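Side-chain contacts in PvdO (PDB 5HHA), which probably takes part in periplasmic maturation of the pyoverdine chromophore and binds calcium in a domain related to formylglycine-generating enzymes: residues 168-173 with 212-217; 184-189 with 196-201. All blocks are in the same frame, centred on the assembly; numbering follows the deposited sequence.

Both contacts lie in the long irregular region between helix 154-162 and strand 218-221, on the same side of the chain's centre and with their centres about 10 Å apart. In chain order, 168-173 and 212-217 of contact 1 enclose 184-189 and 196-201 of contact 2. The two also touch: the backbone N of Asn216 probably hydrogen-bonds to Asn186 O, and its side-chain OD1 to Ser198 N, so Asn216 bridges both segments of contact 2. The turn that presents His214 to an aromatic cluster is therefore tied to the calcium loop. None of the four segments is helix or strand; here side chains, backbone hydrogen bonds and the metal join them.

Contact 1 (168-173 with 212-217); sequences PFPFPF and DMHGNV
An aromatic cluster of Phe169, Phe171 and His214 joins two irregular segments, with His214 reaching across from the third position of the type I turn Asp212-Gly215. Phe171 directs its ring edge at the imidazole face in a T-shaped pair, the centroids 5.3 Å apart and the planes at 90°. The leading atom is Phe171 CE2, 3.7 Å from His214 CD2. With chi1 at 45°, Phe171 CG stands between the backbone N and carbonyl carbon, and the CE2-CZ edge is presented to the histidine. One face of the Phe171 ring receives Phe169 CB, 3.7 Å above the plane, while His184 stacks on the opposite face. Phe169 meets the histidine less directly: its CD1 edge comes to 3.9 Å from His214 ND1, and the two planes are inclined at 65°.

Within this sulfatase-modifying-factor-like domain the cluster also takes in a proline. Pro170, between the two phenylalanines in sequence, packs obliquely on the outer end of the imidazole, its CD 3.3 Å from His214 NE2 and 3.4 Å from His214 CE1. No hydrogen bond crosses between the segments, yet the buried imidazole is not held by van der Waals contact alone. NE2 is hydrogen-bonded to Ala161 O near the end of helix 154-162, and the backbone O of His214 is hydrogen-bonded to Ser261 OG.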
loop_
_atom_site.group_PDB
_atom_site.type_symbol
_atom_site.label_atom_id
_atom_site.label_comp_id
_atom_site.label_asym_id
_atom_site.label_seq_id
_atom_site.Cartn_x
_atom_site.Cartn_y
_atom_site.Cartn_z
ATOM N N PRO A 168 -16.732 0.082 3.751
ATOM C CA PRO A 168 -15.467 0.787 3.945
ATOM C C PRO A 168 -14.348 -0.087 4.523
ATOM O O PRO A 168 -13.161 0.167 4.250
ATOM C CB PRO A 168 -15.835 1.918 4.913
ATOM C CG PRO A 168 -17.034 1.462 5.607
ATOM C CD PRO A 168 -17.802 0.633 4.602
ATOM N N PHE A 169 -14.700 -1.094 5.322
ATOM C CA PHE A 169 -13.693 -1.931 5.965
ATOM C C PHE A 169 -14.057 -3.404 5.910
ATOM O O PHE A 169 -15.226 -3.773 6.030
ATOM C CB PHE A 169 -13.533 -1.564 7.433
ATOM C CG PHE A 169 -13.208 -0.110 7.654
ATOM C CD1 PHE A 169 -11.941 0.378 7.372
ATOM C CD2 PHE A 169 -14.168 0.788 8.108
ATOM C CE1 PHE A 169 -11.624 1.729 7.549
ATOM C CE2 PHE A 169 -13.846 2.141 8.273
ATOM C CZ PHE A 169 -12.591 2.594 7.995
ATOM N N PRO A 170 -13.052 -4.277 5.783
ATOM C CA PRO A 170 -13.323 -5.721 5.790
ATOM C C PRO A 170 -13.454 -6.309 7.197
ATOM O O PRO A 170 -13.681 -7.528 7.315
ATOM C CB PRO A 170 -12.109 -6.296 5.052
ATOM C CG PRO A 170 -10.998 -5.339 5.364
ATOM C CD PRO A 170 -11.657 -3.967 5.410
ATOM N N PHE A 171 -13.390 -5.486 8.228
ATOM C CA PHE A 171 -13.443 -5.894 9.619
ATOM C C PHE A 171 -14.489 -5.031 10.288
ATOM O O PHE A 171 -14.832 -3.957 9.783
ATOM C CB PHE A 171 -12.079 -5.703 10.292
ATOM C CG PHE A 171 -11.428 -4.389 9.986
ATOM C CD1 PHE A 171 -11.854 -3.239 10.611
ATOM C CD2 PHE A 171 -10.399 -4.304 9.054
ATOM C CE1 PHE A 171 -11.258 -2.032 10.326
ATOM C CE2 PHE A 171 -9.798 -3.091 8.760
ATOM C CZ PHE A 171 -10.239 -1.967 9.390
ATOM N N PRO A 172 -14.996 -5.482 11.437
ATOM C CA PRO A 172 -15.963 -4.681 12.183
ATOM C C PRO A 172 -15.295 -3.521 12.921
ATOM O O PRO A 172 -14.107 -3.554 13.214
ATOM C CB PRO A 172 -16.535 -5.686 13.195
ATOM C CG PRO A 172 -15.467 -6.664 13.373
ATOM C CD PRO A 172 -14.767 -6.796 12.072
ATOM N N PHE A 173 -16.073 -2.495 13.231
ATOM C CA PHE A 173 -15.631 -1.437 14.128
ATOM C C PHE A 173 -15.349 -1.976 15.521
ATOM O O PHE A 173 -15.947 -2.979 15.955
ATOM C CB PHE A 173 -16.700 -0.340 14.222
ATOM C CG PHE A 173 -16.798 0.517 12.984
ATOM C CD1 PHE A 173 -15.745 1.309 12.579
ATOM C CD2 PHE A 173 -17.948 0.520 12.242
ATOM C CE1 PHE A 173 -15.846 2.106 11.440
ATOM C CE2 PHE A 173 -18.049 1.299 11.105
ATOM C CZ PHE A 173 -16.987 2.083 10.711
ATOM N N ASP A 212 -2.353 -4.720 7.162
ATOM C CA ASP A 212 -2.080 -3.276 7.171
ATOM C C ASP A 212 -2.631 -2.524 5.963
ATOM O O ASP A 212 -2.135 -1.441 5.655
ATOM C CB ASP A 212 -0.586 -2.984 7.368
ATOM C CG ASP A 212 -0.078 -3.419 8.727
ATOM O OD1 ASP A 212 -0.683 -3.033 9.757
ATOM O OD2 ASP A 212 0.934 -4.166 8.786
ATOM N N MET A 213 -3.660 -3.050 5.313
ATOM C CA MET A 213 -4.235 -2.329 4.192
ATOM C C MET A 213 -5.016 -1.087 4.629
ATOM O O MET A 213 -5.381 -0.267 3.788
ATOM C CB MET A 213 -5.119 -3.253 3.364
ATOM C CG MET A 213 -4.334 -4.137 2.399
ATOM S SD MET A 213 -3.779 -3.174 0.974
ATOM C CE MET A 213 -3.213 -4.443 -0.124
ATOM N N HIS A 214 -5.287 -0.931 5.918
ATOM C CA HIS A 214 -6.116 0.170 6.420
ATOM C C HIS A 214 -5.417 1.091 7.376
ATOM O O HIS A 214 -6.048 1.906 8.037
ATOM C CB HIS A 214 -7.439 -0.378 6.945
ATOM C CG HIS A 214 -8.122 -1.213 5.912
ATOM N ND1 HIS A 214 -9.053 -0.759 4.997
ATOM C CD2 HIS A 214 -7.882 -2.492 5.595
ATOM C CE1 HIS A 214 -9.360 -1.747 4.168
ATOM N NE2 HIS A 214 -8.671 -2.816 4.533
ATOM N N GLY A 215 -4.091 1.011 7.430
ATOM C CA GLY A 215 -3.336 1.962 8.227
ATOM C C GLY A 215 -1.837 1.788 8.043
ATOM O O GLY A 215 -1.355 1.178 7.071
ATOM N N ASN A 216 -1.108 2.334 9.003
ATOM C CA ASN A 216 0.346 2.250 9.093
ATOM C C ASN A 216 1.011 3.286 8.185
ATOM O O ASN A 216 1.496 4.305 8.675
ATOM C CB ASN A 216 0.873 0.812 8.940
ATOM C CG ASN A 216 2.020 0.510 9.892
ATOM O OD1 ASN A 216 2.343 1.316 10.751
ATOM N ND2 ASN A 216 2.621 -0.671 9.747
ATOM N N VAL A 217 1.033 3.052 6.867
ATOM C CA VAL A 217 1.548 4.018 5.914
ATOM C C VAL A 217 0.697 4.030 4.661
ATOM O O VAL A 217 0.096 3.020 4.289
ATOM C CB VAL A 217 3.022 3.688 5.485
ATOM C CG1 VAL A 217 3.983 3.887 6.632
ATOM C CG2 VAL A 217 3.177 2.283 4.950
#

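Contact 2 (184-189 with 196-201). With CA (calcium ion), chain C.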
loop_
_atom_site.group_PDB
_atom_site.type_symbol
_atom_site.label_atom_id
_atom_site.label_comp_id
_atom_site.label_asym_id
_atom_site.label_seq_id
_atom_site.Cartn_x
_atom_site.Cartn_y
_atom_site.Cartn_z
ATOM N N HIS A 184 -7.811 -3.115 14.434
ATOM C CA HIS A 184 -7.455 -3.589 13.109
ATOM C C HIS A 184 -6.476 -2.743 12.321
ATOM O O HIS A 184 -6.012 -3.194 11.297
ATOM C CB HIS A 184 -8.726 -3.811 12.291
ATOM C CG HIS A 184 -9.557 -4.930 12.815
ATOM N ND1 HIS A 184 -9.362 -6.258 12.477
ATOM C CD2 HIS A 184 -10.543 -4.912 13.735
ATOM C CE1 HIS A 184 -10.214 -7.002 13.160
ATOM N NE2 HIS A 184 -10.943 -6.211 13.924
ATOM N N ALA A 185 -6.174 -1.531 12.763
ATOM C CA ALA A 185 -5.298 -0.679 11.978
ATOM C C ALA A 185 -4.649 0.381 12.806
ATOM O O ALA A 185 -5.196 0.855 13.779
ATOM C CB ALA A 185 -6.102 -0.019 10.861
ATOM N N ASN A 186 -3.472 0.800 12.363
ATOM C CA ASN A 186 -2.716 1.864 12.998
ATOM C C ASN A 186 -2.961 3.217 12.346
ATOM O O ASN A 186 -2.561 3.435 11.201
ATOM C CB ASN A 186 -1.215 1.523 12.958
ATOM C CG ASN A 186 -0.349 2.557 13.638
ATOM O OD1 ASN A 186 -0.823 3.376 14.406
ATOM N ND2 ASN A 186 0.949 2.470 13.425
ATOM N N THR A 187 -3.687 4.080 13.043
ATOM C CA THR A 187 -4.020 5.409 12.545
ATOM C C THR A 187 -3.664 6.411 13.621
ATOM O O THR A 187 -2.975 6.049 14.580
ATOM C CB THR A 187 -5.488 5.545 12.094
ATOM O OG1 THR A 187 -6.374 5.499 13.223
ATOM C CG2 THR A 187 -5.814 4.458 11.093
ATOM N N TYR A 188 -4.050 7.670 13.477
ATOM C CA TYR A 188 -3.614 8.730 14.386
ATOM C C TYR A 188 -3.783 8.364 15.850
ATOM O O TYR A 188 -4.820 7.901 16.285
ATOM C CB TYR A 188 -4.417 10.020 14.118
ATOM C CG TYR A 188 -4.141 11.070 15.157
ATOM C CD1 TYR A 188 -2.939 11.755 15.163
ATOM C CD2 TYR A 188 -5.052 11.330 16.189
ATOM C CE1 TYR A 188 -2.651 12.676 16.160
ATOM C CE2 TYR A 188 -4.768 12.260 17.183
ATOM C CZ TYR A 188 -3.584 12.915 17.152
ATOM O OH TYR A 188 -3.329 13.834 18.158
ATOM N N GLY A 189 -2.739 8.610 16.615
ATOM C CA GLY A 189 -2.822 8.518 18.063
ATOM C C GLY A 189 -2.536 7.143 18.610
ATOM O O GLY A 189 -2.380 6.191 17.901
ATOM N N PHE A 196 3.779 6.321 16.040
ATOM C CA PHE A 196 4.241 6.312 14.662
ATOM C C PHE A 196 3.875 4.970 14.041
ATOM O O PHE A 196 2.825 4.428 14.357
ATOM C CB PHE A 196 5.735 6.647 14.609
ATOM C CG PHE A 196 6.054 7.932 15.304
ATOM C CD1 PHE A 196 5.839 9.135 14.681
ATOM C CD2 PHE A 196 6.496 7.928 16.616
ATOM C CE1 PHE A 196 6.110 10.330 15.331
ATOM C CE2 PHE A 196 6.776 9.123 17.282
ATOM C CZ PHE A 196 6.578 10.308 16.641
ATOM N N THR A 197 4.683 4.438 13.123
ATOM C CA THR A 197 4.334 3.154 12.500
ATOM C C THR A 197 4.497 2.000 13.491
ATOM O O THR A 197 5.192 2.127 14.527
ATOM C CB THR A 197 5.152 2.894 11.242
ATOM O OG1 THR A 197 6.539 2.965 11.596
ATOM C CG2 THR A 197 4.847 3.913 10.159
ATOM N N SER A 198 3.873 0.884 13.169
ATOM C CA SER A 198 3.923 -0.344 13.926
ATOM C C SER A 198 4.632 -1.396 13.091
ATOM O O SER A 198 4.664 -1.339 11.869
ATOM C CB SER A 198 2.487 -0.810 14.225
ATOM O OG SER A 198 1.649 -0.698 13.057
ATOM N N PRO A 199 5.217 -2.409 13.748
ATOM C CA PRO A 199 5.769 -3.509 12.966
ATOM C C PRO A 199 4.697 -4.055 12.057
ATOM O O PRO A 199 3.532 -4.132 12.433
ATOM C CB PRO A 199 6.184 -4.544 14.030
ATOM C CG PRO A 199 6.309 -3.760 15.288
ATOM C CD PRO A 199 5.348 -2.606 15.197
ATOM N N VAL A 200 5.072 -4.479 10.866
ATOM C CA VAL A 200 4.077 -4.996 9.940
ATOM C C VAL A 200 3.390 -6.209 10.566
ATOM O O VAL A 200 4.036 -7.028 11.250
ATOM C CB VAL A 200 4.689 -5.315 8.565
ATOM C CG1 VAL A 200 5.299 -4.044 7.961
ATOM C CG2 VAL A 200 5.729 -6.455 8.655
ATOM N N GLY A 201 2.078 -6.317 10.368
ATOM C CA GLY A 201 1.335 -7.455 10.877
ATOM C C GLY A 201 0.976 -7.377 12.353
ATOM O O GLY A 201 0.800 -8.427 12.991
HETATM CA CA CA C . -1.551 4.923 16.060
HETATM O O HOH W 1 -0.206 6.573 15.018
#
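Asn186 links a calcium-binding loop to the backbone of 196-201 through the two ends of its side-chain amide. Metal coordination engages OD1, which lies 2.4 Å from the calcium ion. The carbonyl oxygens Thr187 O and Gly189 O and a water bind the same ion, and Asp192 OD1 and OD2 together with Tyr194 O complete the shell, so the residues between the two segments share the metal with 184-189.

Hydrogen bonding falls to the other end of the amide. Asn186 ND2 donates to Phe196 O at 2.9 Å with an N-H...O angle of 165°. The donor sits in the carbonyl plane of Phe196, on a lone pair of O, and that oxygen lies nearly in the amide plane of Asn186. Asn216 OD1 is a second acceptor for ND2; with the metal on OD1, the two bonds fix which way round the buried amide lies. Calcium on OD1 would probably polarise the amide and make its N-H groups better donors. A chi1 of -178° puts CG opposite the backbone N and carries the amide between the calcium ion and Phe196 O.

Packing adds Thr197 and Ser198: Thr197 CA lies 3.6 Å from Asn186 ND2, and the flank of the asparagine rests against the serine hydroxyl, where Asn186 CB lies 3.6 Å from Ser198 OG.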